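Local atomic coordinates of pyruvate formate-lyase 2 (Archaeoglobus fulgidus, PDB entry 2F3O), a protein that is a glycyl radical enzyme of unknown specific function, probably a lyase related to pyruvate formate-lyases and glycerol dehydratases. Residues C572-L586 with T642-P654. Numbering follows the deposited sequence.
Sequences CRKNFVGYEKLHKLL and TSALPSGRKSGEP
Asn575 makes the single hydrogen bond of this contact. Its OD1 accepts the backbone N-H of Ser651 at 3.1 Å, nearly straight at the hydrogen (161°), with the donor tilted 29° from the carbonyl plane. CG lies anti to the backbone N (chi1 -156°), which swings the amide toward the loop 642-654. Asn575, with positive phi, follows the last turn of helix 565-573 in a Schellman motif, so the bond ties a helix C-terminus to that loop. With alanine in place of Asn575, the Ser651 N-H is likely to lose this acceptor, and a gap would probably open beside Ser651 CB and Ala644 CB.

The packed part lies deeper, where Cys572, Phe576, Leu586, Ala644 and Pro646 are buried. Cys572 SG rests against Pro646, 3.5 Å from its CD, and Ile568 of the same helix also touches this proline. The Phe576 ring points into the bend of the loop. Its CZ edge faces Leu645 O, in the ring plane, at 3.8 Å, and CE1 meets Ala644 CB at 4.0 Å. His583 covers one face of this ring, with ND1 over its centre. The imidazole edge reaches the loop too: CE1 lies 3.3 Å from Gly648 O. Leu586 sets its branched end against Pro646 O. Gly648 has positive phi, where a side chain would strike the preceding carbonyl.

The outer side is looser: Lys650, Asn575 and His583 are partly exposed. Lys650 bends at chi2, chi3 and chi4 and crosses the side chains of Asn575 and His583 at about a right angle. It touches through its methylenes, CD lying 4.0 Å from Phe576 CD1. Lys650 NZ and His583 NE2 are not in contact. The contact therefore rests mainly on apolar and van der Waals packing of side chains against loop backbone, with one hydrogen bond, from the Ser651 N-H to the Asn575 side-chain amide, at its partly exposed end.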
loop_
_atom_site.group_PDB
_atom_site.type_symbol
_atom_site.label_atom_id
_atom_site.label_comp_id
_atom_site.label_asym_id
_atom_site.label_seq_id
_atom_site.Cartn_x
_atom_site.Cartn_y
_atom_site.Cartn_z
ATOM N N CYS A 572 24.729 48.912 -5.018
ATOM C CA CYS A 572 23.873 48.116 -5.884
ATOM C C CYS A 572 22.539 48.777 -6.147
ATOM O O CYS A 572 22.057 48.764 -7.281
ATOM C CB CYS A 572 23.616 46.767 -5.241
ATOM S SG CYS A 572 24.969 45.626 -5.399
ATOM N N ARG A 573 21.957 49.357 -5.096
ATOM C CA ARG A 573 20.644 50.001 -5.179
ATOM C C ARG A 573 20.727 51.225 -6.072
ATOM O O ARG A 573 19.791 51.556 -6.807
ATOM C CB ARG A 573 20.159 50.418 -3.790
ATOM C CG ARG A 573 18.684 50.827 -3.732
ATOM C CD ARG A 573 18.353 51.400 -2.373
ATOM N NE ARG A 573 19.078 50.673 -1.336
ATOM C CZ ARG A 573 18.556 49.688 -0.611
ATOM N NH1 ARG A 573 17.292 49.319 -0.802
ATOM N NH2 ARG A 573 19.297 49.073 0.306
ATOM N N LYS A 574 21.886 51.871 -6.007
ATOM C CA LYS A 574 22.128 53.135 -6.679
ATOM C C LYS A 574 22.829 52.923 -8.036
ATOM O O LYS A 574 23.201 53.899 -8.689
ATOM C CB LYS A 574 22.947 54.059 -5.754
ATOM C CG LYS A 574 22.392 55.467 -5.584
ATOM C CD LYS A 574 21.193 55.508 -4.638
ATOM C CE LYS A 574 20.384 56.792 -4.854
ATOM N NZ LYS A 574 20.141 57.064 -6.318
ATOM N N ASN A 575 23.000 51.657 -8.435
ATOM C CA ASN A 575 23.561 51.269 -9.740
ATOM C C ASN A 575 24.974 51.828 -9.955
ATOM O O ASN A 575 25.317 52.280 -11.053
ATOM C CB ASN A 575 22.599 51.658 -10.888
ATOM C CG ASN A 575 22.780 50.812 -12.154
ATOM O OD1 ASN A 575 23.338 49.711 -12.126
ATOM N ND2 ASN A 575 22.300 51.338 -13.274
ATOM N N PHE A 576 25.763 51.832 -8.877
ATOM C CA PHE A 576 27.140 52.370 -8.840
ATOM C C PHE A 576 27.320 53.852 -9.218
ATOM O O PHE A 576 28.438 54.304 -9.510
ATOM C CB PHE A 576 28.090 51.498 -9.659
ATOM C CG PHE A 576 28.062 50.066 -9.276
ATOM C CD1 PHE A 576 27.668 49.103 -10.188
ATOM C CD2 PHE A 576 28.406 49.677 -7.996
ATOM C CE1 PHE A 576 27.640 47.766 -9.837
ATOM C CE2 PHE A 576 28.376 48.350 -7.640
ATOM C CZ PHE A 576 27.995 47.392 -8.565
ATOM N N VAL A 577 26.219 54.595 -9.230
ATOM C CA VAL A 577 26.259 56.023 -9.474
ATOM C C VAL A 577 26.522 56.669 -8.107
ATOM O O VAL A 577 25.716 56.563 -7.174
ATOM C CB VAL A 577 24.958 56.517 -10.178
ATOM C CG1 VAL A 577 24.889 58.032 -10.244
ATOM C CG2 VAL A 577 24.862 55.922 -11.586
ATOM N N GLY A 578 27.693 57.283 -7.979
ATOM C CA GLY A 578 28.137 57.837 -6.708
ATOM C C GLY A 578 29.019 56.859 -5.959
ATOM O O GLY A 578 29.452 57.143 -4.846
ATOM N N TYR A 579 29.281 55.707 -6.575
ATOM C CA TYR A 579 30.080 54.647 -5.957
ATOM C C TYR A 579 31.146 54.109 -6.906
ATOM O O TYR A 579 31.515 52.933 -6.857
ATOM C CB TYR A 579 29.173 53.517 -5.482
ATOM C CG TYR A 579 28.513 53.816 -4.163
ATOM C CD1 TYR A 579 27.283 54.478 -4.115
ATOM C CD2 TYR A 579 29.127 53.451 -2.960
ATOM C CE1 TYR A 579 26.680 54.764 -2.904
ATOM C CE2 TYR A 579 28.535 53.729 -1.745
ATOM C CZ TYR A 579 27.309 54.385 -1.721
ATOM O OH TYR A 579 26.705 54.662 -0.517
ATOM N N GLU A 580 31.658 55.010 -7.739
ATOM C CA GLU A 580 32.511 54.665 -8.868
ATOM C C GLU A 580 33.908 54.163 -8.524
ATOM O O GLU A 580 34.566 53.578 -9.376
ATOM C CB GLU A 580 32.582 55.847 -9.828
ATOM C CG GLU A 580 31.231 56.118 -10.479
ATOM C CD GLU A 580 30.834 57.589 -10.452
ATOM O OE1 GLU A 580 31.356 58.372 -11.286
ATOM O OE2 GLU A 580 29.985 57.956 -9.605
ATOM N N LYS A 581 34.361 54.371 -7.288
ATOM C CA LYS A 581 35.652 53.813 -6.869
ATOM C C LYS A 581 35.518 52.326 -6.555
ATOM O O LYS A 581 36.215 51.495 -7.143
ATOM C CB LYS A 581 36.229 54.546 -5.651
ATOM C CG LYS A 581 37.518 53.908 -5.124
ATOM C CD LYS A 581 38.728 54.796 -5.297
ATOM C CE LYS A 581 39.099 55.439 -3.966
ATOM N NZ LYS A 581 40.057 56.568 -4.122
ATOM N N LEU A 582 34.609 52.023 -5.625
ATOM C CA LEU A 582 34.314 50.660 -5.169
ATOM C C LEU A 582 33.961 49.733 -6.318
ATOM O O LEU A 582 34.416 48.590 -6.371
ATOM C CB LEU A 582 33.138 50.692 -4.193
ATOM C CG LEU A 582 32.499 49.367 -3.769
ATOM C CD1 LEU A 582 33.476 48.479 -2.998
ATOM C CD2 LEU A 582 31.252 49.636 -2.947
ATOM N N HIS A 583 33.160 50.263 -7.237
ATOM C CA HIS A 583 32.699 49.558 -8.418
ATOM C C HIS A 583 33.842 49.017 -9.275
ATOM O O HIS A 583 33.746 47.911 -9.811
ATOM C CB HIS A 583 31.801 50.502 -9.218
ATOM C CG HIS A 583 31.278 49.917 -10.487
ATOM N ND1 HIS A 583 31.085 48.564 -10.665
ATOM C CD2 HIS A 583 30.880 50.511 -11.638
ATOM C CE1 HIS A 583 30.614 48.347 -11.879
ATOM N NE2 HIS A 583 30.473 49.513 -12.487
ATOM N N LYS A 584 34.920 49.794 -9.381
ATOM C CA LYS A 584 36.109 49.387 -10.121
ATOM C C LYS A 584 36.861 48.286 -9.395
ATOM O O LYS A 584 37.495 47.465 -10.024
ATOM C CB LYS A 584 37.043 50.583 -10.395
ATOM C CG LYS A 584 36.466 51.641 -11.362
ATOM C CD LYS A 584 37.523 52.398 -12.193
ATOM C CE LYS A 584 36.872 53.573 -12.923
ATOM N NZ LYS A 584 37.510 53.902 -14.223
ATOM N N LEU A 585 36.789 48.276 -8.071
ATOM C CA LEU A 585 37.407 47.214 -7.285
ATOM C C LEU A 585 36.606 45.923 -7.408
ATOM O O LEU A 585 37.188 44.843 -7.508
ATOM C CB LEU A 585 37.532 47.631 -5.815
ATOM C CG LEU A 585 37.501 46.555 -4.722
ATOM C CD1 LEU A 585 38.859 45.904 -4.516
ATOM C CD2 LEU A 585 37.030 47.161 -3.437
ATOM N N LEU A 586 35.277 46.047 -7.417
ATOM C CA LEU A 586 34.384 44.904 -7.609
ATOM C C LEU A 586 34.595 44.249 -8.965
ATOM O O LEU A 586 34.688 43.027 -9.057
ATOM C CB LEU A 586 32.930 45.336 -7.491
ATOM C CG LEU A 586 32.502 45.854 -6.124
ATOM C CD1 LEU A 586 31.032 46.207 -6.138
ATOM C CD2 LEU A 586 32.805 44.842 -5.037
ATOM N N THR A 642 16.836 42.202 -13.242
ATOM C CA THR A 642 17.766 42.033 -12.126
ATOM C C THR A 642 18.567 43.324 -11.906
ATOM O O THR A 642 19.143 43.875 -12.848
ATOM C CB THR A 642 18.700 40.833 -12.337
ATOM O OG1 THR A 642 17.910 39.651 -12.429
ATOM C CG2 THR A 642 19.645 40.653 -11.173
ATOM N N SER A 643 18.586 43.798 -10.657
ATOM C CA SER A 643 19.346 44.971 -10.274
ATOM C C SER A 643 20.848 44.709 -10.346
ATOM O O SER A 643 21.285 43.588 -10.647
ATOM C CB SER A 643 18.996 45.364 -8.849
ATOM O OG SER A 643 19.740 44.588 -7.927
ATOM N N ALA A 644 21.636 45.750 -10.068
ATOM C CA ALA A 644 23.085 45.614 -10.046
ATOM C C ALA A 644 23.481 44.743 -8.862
ATOM O O ALA A 644 22.866 44.804 -7.813
ATOM C CB ALA A 644 23.743 46.966 -9.965
ATOM N N LEU A 645 24.473 43.892 -9.055
ATOM C CA LEU A 645 24.901 42.958 -8.024
ATOM C C LEU A 645 26.359 43.256 -7.764
ATOM O O LEU A 645 27.052 43.728 -8.667
ATOM C CB LEU A 645 24.792 41.518 -8.538
ATOM C CG LEU A 645 23.485 41.107 -9.204
ATOM C CD1 LEU A 645 23.683 39.769 -9.913
ATOM C CD2 LEU A 645 22.319 41.089 -8.200
ATOM N N PRO A 646 26.848 42.948 -6.551
ATOM C CA PRO A 646 28.231 43.210 -6.186
ATOM C C PRO A 646 29.340 42.603 -7.056
ATOM O O PRO A 646 30.496 42.881 -6.791
ATOM C CB PRO A 646 28.321 42.622 -4.782
ATOM C CG PRO A 646 26.955 42.730 -4.259
ATOM C CD PRO A 646 26.115 42.352 -5.420
ATOM N N SER A 647 29.022 41.821 -8.088
ATOM C CA SER A 647 30.058 41.373 -9.024
ATOM C C SER A 647 30.444 42.499 -9.988
ATOM O O SER A 647 31.400 42.363 -10.754
ATOM C CB SER A 647 29.619 40.139 -9.809
ATOM O OG SER A 647 28.653 40.458 -10.796
ATOM N N GLY A 648 29.690 43.599 -9.940
ATOM C CA GLY A 648 29.902 44.753 -10.811
ATOM C C GLY A 648 29.029 44.756 -12.053
ATOM O O GLY A 648 29.167 45.625 -12.920
ATOM N N ARG A 649 28.147 43.767 -12.151
ATOM C CA ARG A 649 27.197 43.677 -13.239
ATOM C C ARG A 649 26.237 44.840 -13.066
ATOM O O ARG A 649 25.787 45.115 -11.960
ATOM C CB ARG A 649 26.452 42.346 -13.158
ATOM C CG ARG A 649 25.877 41.813 -14.475
ATOM C CD ARG A 649 24.771 40.762 -14.237
ATOM N NE ARG A 649 23.428 41.278 -14.491
ATOM C CZ ARG A 649 22.689 41.958 -13.615
ATOM N NH1 ARG A 649 23.147 42.225 -12.403
ATOM N NH2 ARG A 649 21.476 42.383 -13.948
ATOM N N LYS A 650 25.974 45.566 -14.145
ATOM C CA LYS A 650 25.095 46.736 -14.067
ATOM C C LYS A 650 23.634 46.282 -14.122
ATOM O O LYS A 650 23.323 45.283 -14.772
ATOM C CB LYS A 650 25.395 47.736 -15.210
ATOM C CG LYS A 650 26.757 48.472 -15.133
ATOM C CD LYS A 650 26.759 49.605 -14.080
ATOM C CE LYS A 650 26.122 50.917 -14.603
ATOM N NZ LYS A 650 27.078 52.014 -14.980
ATOM N N SER A 651 22.753 47.015 -13.441
ATOM C CA SER A 651 21.311 46.745 -13.466
ATOM C C SER A 651 20.728 46.690 -14.880
ATOM O O SER A 651 20.767 47.681 -15.610
ATOM C CB SER A 651 20.556 47.797 -12.659
ATOM O OG SER A 651 19.301 48.072 -13.258
ATOM N N GLY A 652 20.208 45.524 -15.260
ATOM C CA GLY A 652 19.534 45.355 -16.542
ATOM C C GLY A 652 20.300 44.420 -17.440
ATOM O O GLY A 652 19.743 43.852 -18.376
ATOM N N GLU A 653 21.585 44.260 -17.141
ATOM C CA GLU A 653 22.490 43.480 -17.980
ATOM C C GLU A 653 22.197 41.990 -17.827
ATOM O O GLU A 653 21.721 41.576 -16.772
ATOM C CB GLU A 653 23.962 43.797 -17.634
ATOM C CG GLU A 653 24.607 44.963 -18.429
ATOM C CD GLU A 653 26.058 45.298 -17.964
ATOM O OE1 GLU A 653 26.525 46.429 -18.259
ATOM O OE2 GLU A 653 26.732 44.449 -17.306
ATOM N N PRO A 654 22.440 41.192 -18.894
ATOM C CA PRO A 654 22.319 39.734 -18.908
ATOM C C PRO A 654 23.037 39.002 -17.780
ATOM O O PRO A 654 24.074 39.454 -17.299
ATOM C CB PRO A 654 22.980 39.355 -20.226
ATOM C CG PRO A 654 22.701 40.477 -21.094
ATOM C CD PRO A 654 22.812 41.691 -20.231
#